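Long-range contact in arsenate reductase (ArsC) (Archaeoglobus fulgidus, PDB 1Y1L), which probably reduces arsenate to arsenite for arsenic detoxification, using a fold shared with low molecular weight protein tyrosine phosphatases: residues 4-12 against 93-101. Sequence-based numbering, arbitrary orientation.
Sequences FVCIHNTAR and RWHIENPAG. With CD (cadmium ion), chain E; CD (cadmium ion), chain H.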
ATOM      1  N   PHE A   4       0.160  15.721 -10.027  1.00 33.99           N
ATOM      2  CA  PHE A   4      -1.177  15.560  -9.472  1.00 32.62           C
ATOM      3  C   PHE A   4      -1.882  14.487 -10.294  1.00 33.47           C
ATOM      4  O   PHE A   4      -2.132  14.670 -11.492  1.00 36.91           O
ATOM      5  CB  PHE A   4      -1.943  16.866  -9.556  1.00 31.73           C
ATOM      6  CG  PHE A   4      -1.349  17.965  -8.741  1.00 25.24           C
ATOM      7  CD1 PHE A   4      -0.419  18.836  -9.297  1.00 27.70           C
ATOM      8  CD2 PHE A   4      -1.750  18.159  -7.435  1.00 25.37           C
ATOM      9  CE1 PHE A   4       0.105  19.896  -8.555  1.00 32.82           C
ATOM     10  CE2 PHE A   4      -1.235  19.214  -6.677  1.00 35.70           C
ATOM     11  CZ  PHE A   4      -0.307  20.086  -7.238  1.00 35.42           C
ATOM     12  N   VAL A   5      -2.137  13.340  -9.678  1.00 27.76           N
ATOM     13  CA  VAL A   5      -2.801  12.272 -10.395  1.00 24.78           C
ATOM     14  C   VAL A   5      -4.081  11.831  -9.717  1.00 26.46           C
ATOM     15  O   VAL A   5      -4.170  11.779  -8.494  1.00 29.58           O
ATOM     16  CB  VAL A   5      -1.837  11.073 -10.660  1.00 23.97           C
ATOM     17  CG1 VAL A   5      -0.735  11.050  -9.637  1.00 28.91           C
ATOM     18  CG2 VAL A   5      -2.582   9.743 -10.659  1.00 22.67           C
ATOM     19  N   CYS A   6      -5.113  11.658 -10.527  1.00 30.47           N
ATOM     20  CA  CYS A   6      -6.402  11.189 -10.049  1.00 34.16           C
ATOM     21  C   CYS A   6      -6.787  10.052 -11.002  1.00 35.20           C
ATOM     22  O   CYS A   6      -5.958   9.594 -11.799  1.00 39.28           O
ATOM     23  CB  CYS A   6      -7.452  12.309 -10.029  1.00 33.39           C
ATOM     24  SG  CYS A   6      -8.385  12.477 -11.576  1.00 40.26           S
ATOM     25  N   ILE A   7      -8.009   9.553 -10.897  1.00 30.07           N
ATOM     26  CA  ILE A   7      -8.417   8.461 -11.760  1.00 32.28           C
ATOM     27  C   ILE A   7      -8.523   8.888 -13.211  1.00 37.69           C
ATOM     28  O   ILE A   7      -7.587   8.751 -13.979  1.00 43.46           O
ATOM     29  CB  ILE A   7      -9.770   7.867 -11.344  1.00 27.61           C
ATOM     30  CG1 ILE A   7      -9.709   7.292  -9.932  1.00 25.72           C
ATOM     31  CG2 ILE A   7     -10.197   6.802 -12.338  1.00 27.97           C
ATOM     32  CD1 ILE A   7     -11.054   6.815  -9.439  1.00 24.86           C
ATOM     33  N   HIS A   8      -9.686   9.405 -13.575  1.00 43.77           N
ATOM     34  CA  HIS A   8      -9.970   9.812 -14.940  1.00 43.22           C
ATOM     35  C   HIS A   8      -9.241  11.059 -15.511  1.00 42.30           C
ATOM     36  O   HIS A   8      -9.159  11.210 -16.724  1.00 45.36           O
ATOM     37  CB  HIS A   8     -11.486   9.815 -15.130  1.00 41.45           C
ATOM     38  CG  HIS A   8     -12.236  10.646 -14.113  1.00 40.08           C
ATOM     39  ND1 HIS A   8     -13.359  11.375 -14.440  1.00 40.61           N
ATOM     40  CD2 HIS A   8     -12.027  10.867 -12.792  1.00 31.69           C
ATOM     41  CE1 HIS A   8     -13.782  12.034 -13.379  1.00 38.34           C
ATOM     42  NE2 HIS A   8     -12.999  11.732 -12.363  1.00 32.66           N
ATOM     43  N   ASN A   9      -8.625  11.877 -14.653  1.00 41.63           N
ATOM     44  CA  ASN A   9      -7.878  13.082 -15.089  1.00 41.48           C
ATOM     45  C   ASN A   9      -8.627  14.038 -16.026  1.00 41.56           C
ATOM     46  O   ASN A   9      -8.240  14.245 -17.184  1.00 39.25           O
ATOM     47  CB  ASN A   9      -6.540  12.700 -15.744  1.00 38.71           C
ATOM     48  CG  ASN A   9      -5.750  13.921 -16.242  1.00 46.98           C
ATOM     49  OD1 ASN A   9      -4.944  13.820 -17.168  1.00 52.81           O
ATOM     50  ND2 ASN A   9      -6.008  15.085 -15.646  1.00 45.47           N
ATOM     51  N   THR A  10      -9.655  14.689 -15.503  1.00 42.33           N
ATOM     52  CA  THR A  10     -10.438  15.595 -16.324  1.00 38.81           C
ATOM     53  C   THR A  10     -10.721  16.912 -15.603  1.00 39.32           C
ATOM     54  O   THR A  10     -10.825  17.962 -16.238  1.00 41.15           O
ATOM     55  CB  THR A  10     -11.766  14.920 -16.734  1.00 36.00           C
ATOM     56  OG1 THR A  10     -11.508  13.753 -17.529  1.00 30.51           O
ATOM     57  CG2 THR A  10     -12.611  15.850 -17.534  1.00 42.93           C
ATOM     58  N   ALA A  11     -10.798  16.860 -14.275  1.00 35.83           N
ATOM     59  CA  ALA A  11     -11.088  18.043 -13.478  1.00 35.22           C
ATOM     60  C   ALA A  11     -10.068  18.373 -12.386  1.00 36.94           C
ATOM     61  O   ALA A  11      -9.184  19.205 -12.592  1.00 35.78           O
ATOM     62  CB  ALA A  11     -12.471  17.918 -12.867  1.00 31.88           C
ATOM     63  N   ARG A  12     -10.247  17.768 -11.211  1.00 34.12           N
ATOM     64  CA  ARG A  12      -9.376  17.990 -10.054  1.00 30.71           C
ATOM     65  C   ARG A  12      -7.887  17.957 -10.383  1.00 29.20           C
ATOM     66  O   ARG A  12      -7.131  18.847 -10.003  1.00 31.86           O
ATOM     67  CB  ARG A  12      -9.681  16.963  -8.963  1.00 21.81           C
ATOM     68  CG  ARG A  12     -11.147  16.845  -8.662  1.00 26.93           C
ATOM     69  CD  ARG A  12     -11.427  16.365  -7.253  1.00 25.85           C
ATOM     70  NE  ARG A  12     -11.154  14.946  -7.037  1.00 32.84           N
ATOM     71  CZ  ARG A  12     -11.649  13.946  -7.764  1.00 27.18           C
ATOM     72  NH1 ARG A  12     -11.342  12.691  -7.460  1.00 31.67           N
ATOM     73  NH2 ARG A  12     -12.418  14.191  -8.815  1.00 27.33           N
ATOM     74  N   ARG A  93      -1.756  11.828  -0.249  1.00 37.18           N
ATOM     75  CA  ARG A  93      -3.126  11.488  -0.620  1.00 34.58           C
ATOM     76  C   ARG A  93      -4.115  12.563  -0.197  1.00 34.26           C
ATOM     77  O   ARG A  93      -4.179  12.928   0.975  1.00 35.49           O
ATOM     78  CB  ARG A  93      -3.512  10.161   0.016  1.00 31.06           C
ATOM     79  CG  ARG A  93      -2.639   9.005  -0.434  1.00 37.16           C
ATOM     80  CD  ARG A  93      -2.986   7.731   0.302  1.00 41.00           C
ATOM     81  NE  ARG A  93      -2.216   6.585  -0.178  1.00 48.76           N
ATOM     82  CZ  ARG A  93      -1.784   5.592   0.600  1.00 52.25           C
ATOM     83  NH1 ARG A  93      -1.090   4.592   0.064  1.00 47.96           N
ATOM     84  NH2 ARG A  93      -2.030   5.598   1.910  1.00 46.86           N
ATOM     85  N   TRP A  94      -4.868  13.089  -1.157  1.00 33.66           N
ATOM     86  CA  TRP A  94      -5.855  14.112  -0.850  1.00 30.36           C
ATOM     87  C   TRP A  94      -7.233  13.568  -1.116  1.00 34.49           C
ATOM     88  O   TRP A  94      -7.549  13.216  -2.246  1.00 37.83           O
ATOM     89  CB  TRP A  94      -5.659  15.341  -1.723  1.00 24.50           C
ATOM     90  CG  TRP A  94      -4.433  16.102  -1.429  1.00 24.05           C
ATOM     91  CD1 TRP A  94      -3.507  15.832  -0.471  1.00 19.98           C
ATOM     92  CD2 TRP A  94      -3.964  17.256  -2.133  1.00 20.52           C
ATOM     93  NE1 TRP A  94      -2.483  16.738  -0.542  1.00 22.54           N
ATOM     94  CE2 TRP A  94      -2.736  17.622  -1.557  1.00 14.04           C
ATOM     95  CE3 TRP A  94      -4.463  18.012  -3.201  1.00 14.08           C
ATOM     96  CZ2 TRP A  94      -1.995  18.703  -2.010  1.00  8.03           C
ATOM     97  CZ3 TRP A  94      -3.731  19.082  -3.651  1.00 21.48           C
ATOM     98  CH2 TRP A  94      -2.507  19.420  -3.058  1.00 19.58           C
ATOM     99  N   HIS A  95      -8.047  13.477  -0.077  1.00 38.57           N
ATOM    100  CA  HIS A  95      -9.407  12.998  -0.257  1.00 40.12           C
ATOM    101  C   HIS A  95     -10.261  14.201  -0.668  1.00 39.42           C
ATOM    102  O   HIS A  95     -10.570  15.076   0.144  1.00 38.12           O
ATOM    103  CB  HIS A  95      -9.904  12.355   1.032  1.00 48.38           C
ATOM    104  CG  HIS A  95      -9.062  11.200   1.484  1.00 56.15           C
ATOM    105  ND1 HIS A  95      -9.015  10.000   0.805  1.00 65.69           N
ATOM    106  CD2 HIS A  95      -8.236  11.062   2.547  1.00 60.57           C
ATOM    107  CE1 HIS A  95      -8.199   9.171   1.433  1.00 66.99           C
ATOM    108  NE2 HIS A  95      -7.714   9.791   2.494  1.00 65.80           N
ATOM    109  N   ILE A  96     -10.572  14.268  -1.957  1.00 37.62           N
ATOM    110  CA  ILE A  96     -11.347  15.366  -2.509  1.00 27.63           C
ATOM    111  C   ILE A  96     -12.586  14.884  -3.258  1.00 27.85           C
ATOM    112  O   ILE A  96     -12.513  14.018  -4.138  1.00 27.88           O
ATOM    113  CB  ILE A  96     -10.479  16.209  -3.457  1.00 29.29           C
ATOM    114  CG1 ILE A  96      -9.277  16.773  -2.692  1.00 34.08           C
ATOM    115  CG2 ILE A  96     -11.293  17.331  -4.063  1.00 36.74           C
ATOM    116  CD1 ILE A  96      -8.303  17.546  -3.544  1.00 42.51           C
ATOM    117  N   GLU A  97     -13.720  15.477  -2.894  1.00 29.67           N
ATOM    118  CA  GLU A  97     -15.024  15.178  -3.480  1.00 29.74           C
ATOM    119  C   GLU A  97     -14.964  15.225  -4.986  1.00 26.91           C
ATOM    120  O   GLU A  97     -14.454  16.177  -5.557  1.00 31.07           O
ATOM    121  CB  GLU A  97     -16.043  16.201  -2.976  1.00 34.88           C
ATOM    122  CG  GLU A  97     -17.407  16.163  -3.644  1.00 43.67           C
ATOM    123  CD  GLU A  97     -18.394  17.116  -2.991  1.00 49.32           C
ATOM    124  OE1 GLU A  97     -19.596  16.784  -2.950  1.00 57.42           O
ATOM    125  OE2 GLU A  97     -17.970  18.191  -2.518  1.00 49.84           O
ATOM    126  N   ASN A  98     -15.488  14.193  -5.622  1.00 27.49           N
ATOM    127  CA  ASN A  98     -15.496  14.104  -7.071  1.00 30.89           C
ATOM    128  C   ASN A  98     -16.614  15.006  -7.596  1.00 34.13           C
ATOM    129  O   ASN A  98     -17.792  14.695  -7.408  1.00 41.97           O
ATOM    130  CB  ASN A  98     -15.756  12.657  -7.465  1.00 30.24           C
ATOM    131  CG  ASN A  98     -15.454  12.393  -8.900  1.00 39.37           C
ATOM    132  OD1 ASN A  98     -15.159  13.309  -9.669  1.00 44.13           O
ATOM    133  ND2 ASN A  98     -15.497  11.127  -9.279  1.00 36.58           N
ATOM    134  N   PRO A  99     -16.269  16.142  -8.245  1.00 34.29           N
ATOM    135  CA  PRO A  99     -17.288  17.059  -8.767  1.00 31.33           C
ATOM    136  C   PRO A  99     -18.045  16.543  -9.981  1.00 32.64           C
ATOM    137  O   PRO A  99     -19.152  16.996 -10.257  1.00 35.66           O
ATOM    138  CB  PRO A  99     -16.473  18.299  -9.112  1.00 20.83           C
ATOM    139  CG  PRO A  99     -15.227  17.724  -9.612  1.00 27.65           C
ATOM    140  CD  PRO A  99     -14.924  16.654  -8.571  1.00 30.36           C
ATOM    141  N   ALA A 100     -17.455  15.580 -10.683  1.00 38.73           N
ATOM    142  CA  ALA A 100     -18.046  15.002 -11.893  1.00 40.97           C
ATOM    143  C   ALA A 100     -19.541  14.740 -11.857  1.00 39.51           C
ATOM    144  O   ALA A 100     -20.033  13.943 -11.050  1.00 40.02           O
ATOM    145  CB  ALA A 100     -17.318  13.730 -12.283  1.00 44.59           C
ATOM    146  N   GLY A 101     -20.239  15.362 -12.804  1.00 38.70           N
ATOM    147  CA  GLY A 101     -21.676  15.204 -12.906  1.00 42.04           C
ATOM    148  C   GLY A 101     -22.426  16.175 -12.026  1.00 47.18           C
ATOM    149  O   GLY A 101     -23.350  16.856 -12.480  1.00 49.47           O
TER
HETATM  150 CD    CD E 125     -14.059   9.727 -13.073  1.00  2.66          CD
HETATM  151 CD    CD H 127      -7.203   7.608   3.321  1.00  2.58          CD
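R12 reaches across to the loop 96-99 and carries most of this contact. Its chain bends at chi3 (-74°), and N98 CA and E97 C lie over one face of its guanidinium, off toward the rim, while P99 CD comes in obliquely at 3.5 Å from R12 NH2. I96 and R12 run antiparallel alongside one another, I96 CG2 against R12 CD. R12 NE is 3.3 Å from I96 O, but the angle is too poor for a hydrogen bond.

N98 crosses R12 at about a right angle, amide and guanidinium planes 50° apart. With CG anti to the backbone N (chi1 -166°), N98 OD1 comes to 3.0 Å from R12 NH2; the same oxygen takes a weak hydrogen bond from A100 N. N98 OD1 also lies at the edge of the H8 ring, 3.8 Å from H8 NE2. A100 CB approaches H8 CE1. A cadmium ion, modelled close to every atom of that imidazole and also bound by E35 of a second subunit, has doubtful geometry. At the strand end of the contact, F4 CE2 meets W94 CH2 at 3.8 Å, the rings oblique to each other.

C6 to R12 spells the CX5R signature of the phosphatase P-loop, so the cysteine and arginine probably serve oxyanion binding and catalysis. N98-P99 is consistent with the loop that carries an Asp-Pro pair in relatives. The two loops follow strands 2-6 and 91-95, which are separated in the parallel sheet by strand 73-77. R12 starts helix 12-21, touches V76 on that middle strand and forms a salt bridge to E78, while helix 106-121 packs V110 against both R12 and P99.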